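Local coordinates for glutathione transferase o1 (Bombyx mori, PDB 3RBT), which probably transfers glutathione to other molecules and may reduce dehydroascorbate, at residues A[119-133]-A[148-162]. Residues are numbered along the deposited sequence; the frame is centred on the assembly and turned at random.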
ATOM      1  N   ASP A 119       7.338   2.755  -9.481  1.00 16.64           N
ATOM      2  CA  ASP A 119       7.576   3.654  -8.349  1.00 16.30           C
ATOM      3  C   ASP A 119       6.864   3.192  -7.077  1.00 15.91           C
ATOM      4  O   ASP A 119       7.451   3.241  -5.994  1.00 15.91           O
ATOM      5  CB  ASP A 119       7.172   5.095  -8.697  1.00 15.48           C
ATOM      6  CG  ASP A 119       8.198   5.786  -9.587  1.00 16.93           C
ATOM      7  OD1 ASP A 119       9.236   5.168  -9.890  1.00 18.35           O
ATOM      8  OD2 ASP A 119       7.970   6.944  -9.986  1.00 17.93           O
ATOM      9  N   ARG A 120       5.609   2.753  -7.215  1.00 15.74           N
ATOM     10  CA  ARG A 120       4.842   2.228  -6.078  1.00 15.84           C
ATOM     11  C   ARG A 120       5.452   0.952  -5.515  1.00 15.95           C
ATOM     12  O   ARG A 120       5.471   0.764  -4.301  1.00 16.06           O
ATOM     13  CB  ARG A 120       3.362   2.006  -6.437  1.00 15.87           C
ATOM     14  CG  ARG A 120       2.585   3.305  -6.677  1.00 15.30           C
ATOM     15  CD  ARG A 120       1.099   3.048  -6.878  1.00 15.24           C
ATOM     16  NE  ARG A 120       0.462   2.504  -5.677  1.00 15.27           N
ATOM     17  CZ  ARG A 120      -0.800   2.085  -5.616  1.00 16.69           C
ATOM     18  NH1 ARG A 120      -1.575   2.124  -6.689  1.00 16.19           N
ATOM     19  NH2 ARG A 120      -1.288   1.621  -4.477  1.00 17.79           N
ATOM     20  N   LEU A 121       5.949   0.087  -6.398  1.00 16.72           N
ATOM     21  CA  LEU A 121       6.618  -1.151  -5.989  1.00 17.29           C
ATOM     22  C   LEU A 121       7.908  -0.890  -5.218  1.00 17.31           C
ATOM     23  O   LEU A 121       8.231  -1.611  -4.261  1.00 17.36           O
ATOM     24  CB  LEU A 121       6.880  -2.057  -7.198  1.00 18.04           C
ATOM     25  CG  LEU A 121       5.610  -2.688  -7.789  1.00 18.94           C
ATOM     26  CD1 LEU A 121       5.906  -3.502  -9.043  1.00 17.97           C
ATOM     27  CD2 LEU A 121       4.883  -3.533  -6.749  1.00 17.57           C
ATOM     28  N   LEU A 122       8.618   0.167  -5.620  1.00 17.57           N
ATOM     29  CA  LEU A 122       9.864   0.573  -4.981  1.00 17.59           C
ATOM     30  C   LEU A 122       9.614   1.198  -3.607  1.00 17.52           C
ATOM     31  O   LEU A 122      10.363   0.941  -2.659  1.00 17.76           O
ATOM     32  CB  LEU A 122      10.659   1.507  -5.902  1.00 17.18           C
ATOM     33  CG  LEU A 122      11.251   0.772  -7.117  1.00 18.33           C
ATOM     34  CD1 LEU A 122      11.553   1.717  -8.274  1.00 17.09           C
ATOM     35  CD2 LEU A 122      12.492  -0.052  -6.737  1.00 17.18           C
ATOM     36  N   ILE A 123       8.553   1.995  -3.492  1.00 17.56           N
ATOM     37  CA  ILE A 123       8.136   2.508  -2.189  1.00 17.89           C
ATOM     38  C   ILE A 123       7.889   1.352  -1.210  1.00 19.06           C
ATOM     39  O   ILE A 123       8.367   1.385  -0.068  1.00 18.99           O
ATOM     40  CB  ILE A 123       6.909   3.459  -2.273  1.00 17.18           C
ATOM     41  CG1 ILE A 123       7.288   4.737  -3.042  1.00 17.57           C
ATOM     42  CG2 ILE A 123       6.433   3.825  -0.871  1.00 15.23           C
ATOM     43  CD1 ILE A 123       6.097   5.507  -3.635  1.00 18.59           C
ATOM     44  N   GLU A 124       7.159   0.329  -1.664  1.00 19.97           N
ATOM     45  CA  GLU A 124       6.931  -0.841  -0.834  1.00 21.00           C
ATOM     46  C   GLU A 124       8.246  -1.550  -0.475  1.00 21.58           C
ATOM     47  O   GLU A 124       8.496  -1.836   0.697  1.00 21.44           O
ATOM     48  CB  GLU A 124       5.938  -1.792  -1.501  1.00 21.80           C
ATOM     49  CG  GLU A 124       5.644  -3.052  -0.703  1.00 25.02           C
ATOM     50  CD  GLU A 124       4.827  -2.809   0.563  1.00 28.05           C
ATOM     51  OE1 GLU A 124       4.815  -3.721   1.426  1.00 31.40           O
ATOM     52  OE2 GLU A 124       4.191  -1.737   0.698  1.00 27.07           O
ATOM     53  N   ARG A 125       9.075  -1.827  -1.483  1.00 22.37           N
ATOM     54  CA  ARG A 125      10.425  -2.359  -1.267  1.00 23.18           C
ATOM     55  C   ARG A 125      11.260  -1.580  -0.239  1.00 22.25           C
ATOM     56  O   ARG A 125      11.990  -2.185   0.557  1.00 22.53           O
ATOM     57  CB  ARG A 125      11.196  -2.421  -2.589  1.00 24.28           C
ATOM     58  CG  ARG A 125      10.956  -3.667  -3.387  1.00 28.31           C
ATOM     59  CD  ARG A 125      11.393  -3.468  -4.828  1.00 34.01           C
ATOM     60  NE  ARG A 125      10.822  -4.478  -5.714  1.00 38.98           N
ATOM     61  CZ  ARG A 125      10.499  -4.266  -6.986  1.00 41.45           C
ATOM     62  NH1 ARG A 125      10.676  -3.069  -7.534  1.00 40.78           N
ATOM     63  NH2 ARG A 125       9.979  -5.249  -7.711  1.00 43.68           N
ATOM     64  N   PHE A 126      11.147  -0.249  -0.260  1.00 20.67           N
ATOM     65  CA  PHE A 126      11.870   0.624   0.672  1.00 19.84           C
ATOM     66  C   PHE A 126      11.511   0.359   2.138  1.00 19.99           C
ATOM     67  O   PHE A 126      12.293   0.684   3.035  1.00 19.22           O
ATOM     68  CB  PHE A 126      11.638   2.104   0.328  1.00 18.61           C
ATOM     69  CG  PHE A 126      12.648   3.067   0.960  1.00 18.15           C
ATOM     70  CD1 PHE A 126      13.931   3.204   0.437  1.00 17.54           C
ATOM     71  CD2 PHE A 126      12.286   3.867   2.044  1.00 17.02           C
ATOM     72  CE1 PHE A 126      14.853   4.106   1.008  1.00 18.61           C
ATOM     73  CE2 PHE A 126      13.194   4.769   2.624  1.00 15.26           C
ATOM     74  CZ  PHE A 126      14.475   4.890   2.108  1.00 17.48           C
ATOM     75  N   ASN A 127      10.341  -0.236   2.384  1.00 20.46           N
ATOM     76  CA  ASN A 127       9.936  -0.565   3.764  1.00 21.12           C
ATOM     77  C   ASN A 127      10.942  -1.445   4.513  1.00 22.53           C
ATOM     78  O   ASN A 127      10.993  -1.417   5.747  1.00 22.58           O
ATOM     79  CB  ASN A 127       8.546  -1.216   3.803  1.00 20.79           C
ATOM     80  CG  ASN A 127       7.427  -0.220   3.584  1.00 20.71           C
ATOM     81  OD1 ASN A 127       7.582   0.988   3.819  1.00 20.98           O
ATOM     82  ND2 ASN A 127       6.283  -0.719   3.129  1.00 20.51           N
ATOM     83  N   GLU A 128      11.728  -2.224   3.767  1.00 23.99           N
ATOM     84  CA  GLU A 128      12.766  -3.068   4.365  1.00 26.47           C
ATOM     85  C   GLU A 128      13.926  -2.228   4.932  1.00 26.74           C
ATOM     86  O   GLU A 128      14.488  -2.558   5.987  1.00 27.57           O
ATOM     87  CB  GLU A 128      13.240  -4.158   3.384  1.00 27.61           C
ATOM     88  CG  GLU A 128      12.128  -5.171   3.026  1.00 30.75           C
ATOM     89  CD  GLU A 128      12.558  -6.271   2.060  1.00 36.23           C
ATOM     90  OE1 GLU A 128      13.466  -6.046   1.234  1.00 38.84           O
ATOM     91  OE2 GLU A 128      11.969  -7.374   2.120  1.00 39.17           O
ATOM     92  N   LEU A 129      14.249  -1.125   4.255  1.00 26.38           N
ATOM     93  CA  LEU A 129      15.253  -0.180   4.740  1.00 26.49           C
ATOM     94  C   LEU A 129      14.720   0.536   5.984  1.00 26.12           C
ATOM     95  O   LEU A 129      15.446   0.713   6.967  1.00 26.55           O
ATOM     96  CB  LEU A 129      15.645   0.795   3.624  1.00 26.27           C
ATOM     97  CG  LEU A 129      16.646   1.970   3.734  1.00 27.89           C
ATOM     98  CD1 LEU A 129      17.533   1.924   4.948  1.00 31.12           C
ATOM     99  CD2 LEU A 129      17.511   2.045   2.493  1.00 26.83           C
ATOM    100  N   ILE A 130      13.442   0.906   5.947  1.00 25.06           N
ATOM    101  CA  ILE A 130      12.777   1.530   7.087  1.00 24.96           C
ATOM    102  C   ILE A 130      12.831   0.630   8.337  1.00 26.28           C
ATOM    103  O   ILE A 130      13.216   1.101   9.415  1.00 26.46           O
ATOM    104  CB  ILE A 130      11.323   1.937   6.747  1.00 23.70           C
ATOM    105  CG1 ILE A 130      11.309   3.028   5.663  1.00 23.33           C
ATOM    106  CG2 ILE A 130      10.595   2.412   7.982  1.00 23.56           C
ATOM    107  CD1 ILE A 130       9.925   3.338   5.102  1.00 21.46           C
ATOM    108  N   LYS A 131      12.473  -0.649   8.182  1.00 26.83           N
ATOM    109  CA  LYS A 131      12.498  -1.614   9.296  1.00 28.80           C
ATOM    110  C   LYS A 131      13.887  -1.708   9.939  1.00 29.94           C
ATOM    111  O   LYS A 131      14.015  -1.601  11.157  1.00 30.31           O
ATOM    112  CB  LYS A 131      12.035  -3.012   8.854  1.00 29.26           C
ATOM    113  CG  LYS A 131      10.551  -3.112   8.512  1.00 30.11           C
ATOM    114  CD  LYS A 131      10.193  -4.513   7.989  1.00 32.57           C
ATOM    115  CE  LYS A 131       8.724  -4.587   7.588  1.00 34.07           C
ATOM    116  NZ  LYS A 131       8.293  -6.000   7.371  1.00 38.01           N
ATOM    117  N   GLY A 132      14.909  -1.909   9.106  1.00 30.68           N
ATOM    118  CA  GLY A 132      16.304  -1.932   9.550  1.00 32.31           C
ATOM    119  C   GLY A 132      16.749  -0.646  10.235  1.00 32.58           C
ATOM    120  O   GLY A 132      17.439  -0.685  11.254  1.00 33.61           O
ATOM    121  N   SER A 133      16.349   0.498   9.689  1.00 31.80           N
ATOM    122  CA  SER A 133      16.723   1.781  10.277  1.00 32.38           C
ATOM    123  C   SER A 133      16.037   1.987  11.634  1.00 32.88           C
ATOM    124  O   SER A 133      16.641   2.519  12.574  1.00 33.61           O
ATOM    125  CB  SER A 133      16.412   2.933   9.318  1.00 31.13           C
ATOM    126  OG  SER A 133      15.046   3.282   9.387  1.00 31.11           O
ATOM    127  N   ILE A 148      19.410  -2.359   5.698  1.00 39.89           N
ATOM    128  CA  ILE A 148      19.750  -1.088   5.063  1.00 38.42           C
ATOM    129  C   ILE A 148      20.531  -1.330   3.775  1.00 38.67           C
ATOM    130  O   ILE A 148      20.146  -0.853   2.709  1.00 37.59           O
ATOM    131  CB  ILE A 148      20.634  -0.211   5.996  1.00 38.76           C
ATOM    132  CG1 ILE A 148      20.056  -0.138   7.421  1.00 38.21           C
ATOM    133  CG2 ILE A 148      20.950   1.148   5.354  1.00 37.81           C
ATOM    134  CD1 ILE A 148      19.255   1.065   7.743  1.00 36.71           C
ATOM    135  N   ILE A 149      21.628  -2.079   3.902  1.00 39.64           N
ATOM    136  CA  ILE A 149      22.567  -2.333   2.807  1.00 40.50           C
ATOM    137  C   ILE A 149      21.916  -3.050   1.617  1.00 39.97           C
ATOM    138  O   ILE A 149      22.063  -2.617   0.474  1.00 39.92           O
ATOM    139  CB  ILE A 149      23.830  -3.086   3.317  1.00 42.47           C
ATOM    140  CG1 ILE A 149      24.582  -2.205   4.328  1.00 42.97           C
ATOM    141  CG2 ILE A 149      24.740  -3.485   2.152  1.00 43.76           C
ATOM    142  CD1 ILE A 149      25.499  -2.955   5.287  1.00 45.03           C
ATOM    143  N   GLN A 150      21.185  -4.124   1.899  1.00 39.83           N
ATOM    144  CA  GLN A 150      20.476  -4.900   0.872  1.00 39.86           C
ATOM    145  C   GLN A 150      19.489  -4.066   0.056  1.00 37.96           C
ATOM    146  O   GLN A 150      19.400  -4.220  -1.166  1.00 38.12           O
ATOM    147  CB  GLN A 150      19.739  -6.081   1.509  1.00 40.34           C
ATOM    148  CG  GLN A 150      20.659  -7.165   2.048  1.00 43.84           C
ATOM    149  CD  GLN A 150      21.291  -7.999   0.947  1.00 47.82           C
ATOM    150  OE1 GLN A 150      22.503  -7.925   0.711  1.00 49.83           O
ATOM    151  NE2 GLN A 150      20.471  -8.802   0.264  1.00 48.56           N
ATOM    152  N   THR A 151      18.747  -3.195   0.741  1.00 35.85           N
ATOM    153  CA  THR A 151      17.805  -2.302   0.079  1.00 34.04           C
ATOM    154  C   THR A 151      18.552  -1.266  -0.762  1.00 33.79           C
ATOM    155  O   THR A 151      18.143  -0.968  -1.885  1.00 33.50           O
ATOM    156  CB  THR A 151      16.869  -1.604   1.087  1.00 32.77           C
ATOM    157  OG1 THR A 151      16.286  -2.586   1.954  1.00 33.45           O
ATOM    158  CG2 THR A 151      15.756  -0.846   0.366  1.00 31.12           C
ATOM    159  N   LEU A 152      19.654  -0.735  -0.227  1.00 33.66           N
ATOM    160  CA  LEU A 152      20.459   0.231  -0.969  1.00 33.64           C
ATOM    161  C   LEU A 152      21.020  -0.340  -2.282  1.00 34.45           C
ATOM    162  O   LEU A 152      21.146   0.392  -3.264  1.00 34.18           O
ATOM    163  CB  LEU A 152      21.579   0.829  -0.102  1.00 34.27           C
ATOM    164  CG  LEU A 152      21.194   1.748   1.071  1.00 33.59           C
ATOM    165  CD1 LEU A 152      22.439   2.203   1.844  1.00 33.73           C
ATOM    166  CD2 LEU A 152      20.370   2.956   0.621  1.00 31.12           C
ATOM    167  N   GLU A 153      21.336  -1.636  -2.302  1.00 35.34           N
ATOM    168  CA  GLU A 153      21.809  -2.287  -3.537  1.00 36.53           C
ATOM    169  C   GLU A 153      20.721  -2.264  -4.617  1.00 35.23           C
ATOM    170  O   GLU A 153      21.008  -2.029  -5.787  1.00 35.79           O
ATOM    171  CB  GLU A 153      22.303  -3.727  -3.287  1.00 38.27           C
ATOM    172  CG  GLU A 153      23.310  -4.226  -4.355  1.00 42.27           C
ATOM    173  CD  GLU A 153      23.851  -5.642  -4.105  1.00 47.06           C
ATOM    174  OE1 GLU A 153      25.095  -5.822  -4.089  1.00 49.39           O
ATOM    175  OE2 GLU A 153      23.039  -6.581  -3.937  1.00 47.63           O
ATOM    176  N   ILE A 154      19.476  -2.508  -4.208  1.00 33.49           N
ATOM    177  CA  ILE A 154      18.332  -2.492  -5.123  1.00 32.22           C
ATOM    178  C   ILE A 154      18.145  -1.095  -5.729  1.00 30.83           C
ATOM    179  O   ILE A 154      17.998  -0.946  -6.943  1.00 30.65           O
ATOM    180  CB  ILE A 154      17.033  -2.980  -4.407  1.00 31.37           C
ATOM    181  CG1 ILE A 154      17.090  -4.499  -4.183  1.00 33.11           C
ATOM    182  CG2 ILE A 154      15.771  -2.599  -5.199  1.00 30.50           C
ATOM    183  CD1 ILE A 154      16.195  -4.995  -3.053  1.00 33.44           C
ATOM    184  N   PHE A 155      18.174  -0.079  -4.876  1.00 29.47           N
ATOM    185  CA  PHE A 155      17.980   1.300  -5.323  1.00 28.66           C
ATOM    186  C   PHE A 155      19.150   1.859  -6.132  1.00 29.91           C
ATOM    187  O   PHE A 155      18.954   2.729  -6.978  1.00 30.18           O
ATOM    188  CB  PHE A 155      17.600   2.202  -4.144  1.00 27.27           C
ATOM    189  CG  PHE A 155      16.149   2.112  -3.782  1.00 24.88           C
ATOM    190  CD1 PHE A 155      15.258   3.091  -4.202  1.00 23.47           C
ATOM    191  CD2 PHE A 155      15.660   1.021  -3.063  1.00 25.09           C
ATOM    192  CE1 PHE A 155      13.898   3.006  -3.893  1.00 20.98           C
ATOM    193  CE2 PHE A 155      14.289   0.923  -2.745  1.00 23.65           C
ATOM    194  CZ  PHE A 155      13.413   1.921  -3.163  1.00 20.93           C
ATOM    195  N   GLU A 156      20.352   1.341  -5.885  1.00 31.11           N
ATOM    196  CA  GLU A 156      21.528   1.711  -6.670  1.00 32.85           C
ATOM    197  C   GLU A 156      21.369   1.205  -8.099  1.00 33.88           C
ATOM    198  O   GLU A 156      21.547   1.957  -9.061  1.00 34.00           O
ATOM    199  CB  GLU A 156      22.805   1.131  -6.043  1.00 33.94           C
ATOM    200  CG  GLU A 156      24.061   1.255  -6.914  1.00 35.88           C
ATOM    201  CD  GLU A 156      24.552   2.682  -7.059  1.00 36.09           C
ATOM    202  OE1 GLU A 156      25.323   2.943  -8.000  1.00 38.15           O
ATOM    203  OE2 GLU A 156      24.177   3.545  -6.236  1.00 35.34           O
ATOM    204  N   LYS A 157      21.021  -0.074  -8.215  1.00 34.55           N
ATOM    205  CA  LYS A 157      20.773  -0.711  -9.498  1.00 35.90           C
ATOM    206  C   LYS A 157      19.623  -0.047 -10.256  1.00 34.74           C
ATOM    207  O   LYS A 157      19.721   0.166 -11.465  1.00 35.55           O
ATOM    208  CB  LYS A 157      20.515  -2.206  -9.303  1.00 36.69           C
ATOM    209  CG  LYS A 157      21.796  -3.010  -9.066  1.00 39.91           C
ATOM    210  CD  LYS A 157      21.503  -4.396  -8.496  1.00 42.11           C
ATOM    211  CE  LYS A 157      22.791  -5.157  -8.198  1.00 44.71           C
ATOM    212  NZ  LYS A 157      22.533  -6.306  -7.284  1.00 45.70           N
ATOM    213  N   GLU A 158      18.555   0.297  -9.537  1.00 33.02           N
ATOM    214  CA  GLU A 158      17.403   0.962 -10.140  1.00 32.10           C
ATOM    215  C   GLU A 158      17.735   2.361 -10.663  1.00 31.91           C
ATOM    216  O   GLU A 158      17.361   2.706 -11.785  1.00 32.21           O
ATOM    217  CB  GLU A 158      16.236   1.041  -9.152  1.00 30.65           C
ATOM    218  CG  GLU A 158      14.977   1.681  -9.731  1.00 30.67           C
ATOM    219  CD  GLU A 158      14.334   0.856 -10.837  1.00 32.49           C
ATOM    220  OE1 GLU A 158      14.370  -0.386 -10.766  1.00 34.21           O
ATOM    221  OE2 GLU A 158      13.778   1.449 -11.782  1.00 33.92           O
ATOM    222  N   LEU A 159      18.421   3.164  -9.846  1.00 31.14           N
ATOM    223  CA  LEU A 159      18.819   4.509 -10.273  1.00 31.27           C
ATOM    224  C   LEU A 159      19.759   4.448 -11.484  1.00 32.94           C
ATOM    225  O   LEU A 159      19.617   5.238 -12.419  1.00 33.63           O
ATOM    226  CB  LEU A 159      19.469   5.280  -9.120  1.00 30.54           C
ATOM    227  CG  LEU A 159      19.848   6.750  -9.311  1.00 30.76           C
ATOM    228  CD1 LEU A 159      18.648   7.613  -9.692  1.00 29.10           C
ATOM    229  CD2 LEU A 159      20.483   7.269  -8.034  1.00 30.41           C
ATOM    230  N   THR A 160      20.701   3.502 -11.461  1.00 33.78           N
ATOM    231  CA  THR A 160      21.637   3.295 -12.570  1.00 35.59           C
ATOM    232  C   THR A 160      20.871   2.956 -13.850  1.00 36.06           C
ATOM    233  O   THR A 160      21.140   3.522 -14.907  1.00 37.26           O
ATOM    234  CB  THR A 160      22.695   2.201 -12.240  1.00 36.79           C
ATOM    235  OG1 THR A 160      23.271   2.465 -10.953  1.00 36.37           O
ATOM    236  CG2 THR A 160      23.820   2.173 -13.289  1.00 38.64           C
ATOM    237  N   ASN A 161      19.896   2.056 -13.735  1.00 35.58           N
ATOM    238  CA  ASN A 161      19.091   1.624 -14.879  1.00 36.22           C
ATOM    239  C   ASN A 161      18.303   2.760 -15.522  1.00 35.51           C
ATOM    240  O   ASN A 161      18.101   2.780 -16.741  1.00 36.48           O
ATOM    241  CB  ASN A 161      18.139   0.501 -14.470  1.00 35.99           C
ATOM    242  CG  ASN A 161      18.830  -0.839 -14.345  1.00 38.16           C
ATOM    243  OD1 ASN A 161      19.901  -1.060 -14.915  1.00 43.11           O
ATOM    244  ND2 ASN A 161      18.212  -1.752 -13.609  1.00 38.51           N
ATOM    245  N   ARG A 162      17.855   3.699 -14.689  1.00 33.51           N
ATOM    246  CA  ARG A 162      17.105   4.859 -15.157  1.00 32.63           C
ATOM    247  C   ARG A 162      18.000   5.887 -15.858  1.00 33.43           C
ATOM    248  O   ARG A 162      17.564   6.528 -16.811  1.00 34.17           O
ATOM    249  CB  ARG A 162      16.319   5.498 -14.008  1.00 30.70           C
ATOM    250  CG  ARG A 162      15.202   4.595 -13.487  1.00 29.97           C
ATOM    251  CD  ARG A 162      14.257   5.307 -12.550  1.00 27.13           C
ATOM    252  NE  ARG A 162      13.312   4.356 -11.973  1.00 26.26           N
ATOM    253  CZ  ARG A 162      12.162   4.677 -11.386  1.00 24.37           C
ATOM    254  NH1 ARG A 162      11.774   5.946 -11.282  1.00 21.80           N
ATOM    255  NH2 ARG A 162      11.388   3.713 -10.911  1.00 22.69           N
TER
HETATM  256  O   HOH W   1      14.550  -3.972   0.160  1.00 32.66           O
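Packing of L122, F126 and L129 against I148, T151 and F155 joins two roughly antiparallel helices (segment axes at 152°) of the all-helical C-terminal domain, and illustrates how a largely apolar helix interface can be closed at one end by a salt bridge, here D119 with R162. R162 reaches out extended and grips one oxygen of D119 with two nitrogens, NH2 at 2.8 Å and NH1 at 3.0 Å from OD1, carboxylate and guanidinium nearly coplanar. R162 NE makes an almost straight bond to OE2 of E158, whose chain bends at chi2 (66°) to bring the carboxylate to NE; the guanidinium thus has an acid on each helix. A leucine in place of R162 would probably leave both carboxylates without their shared positive partner. Mid-seam, the F126 ring sets its edge to a face of F155, planes 77° apart, while L122 CD2 lies over the opposite face. Farther on, L129 CD1 presses on I148 CD1, tight at 3.4 Å. Where helix 113-138 kinks, at E128 and L129, one water bridges R125 O, E128 OE1 and T151 OG1; that hydroxyl also bonds Q147 O. Helix 174-186 meets F126 through V179, helix 205-216 meets L152 and F155 through F207, and I123 and I130 turn to helix 36-47 of the thioredoxin-like domain.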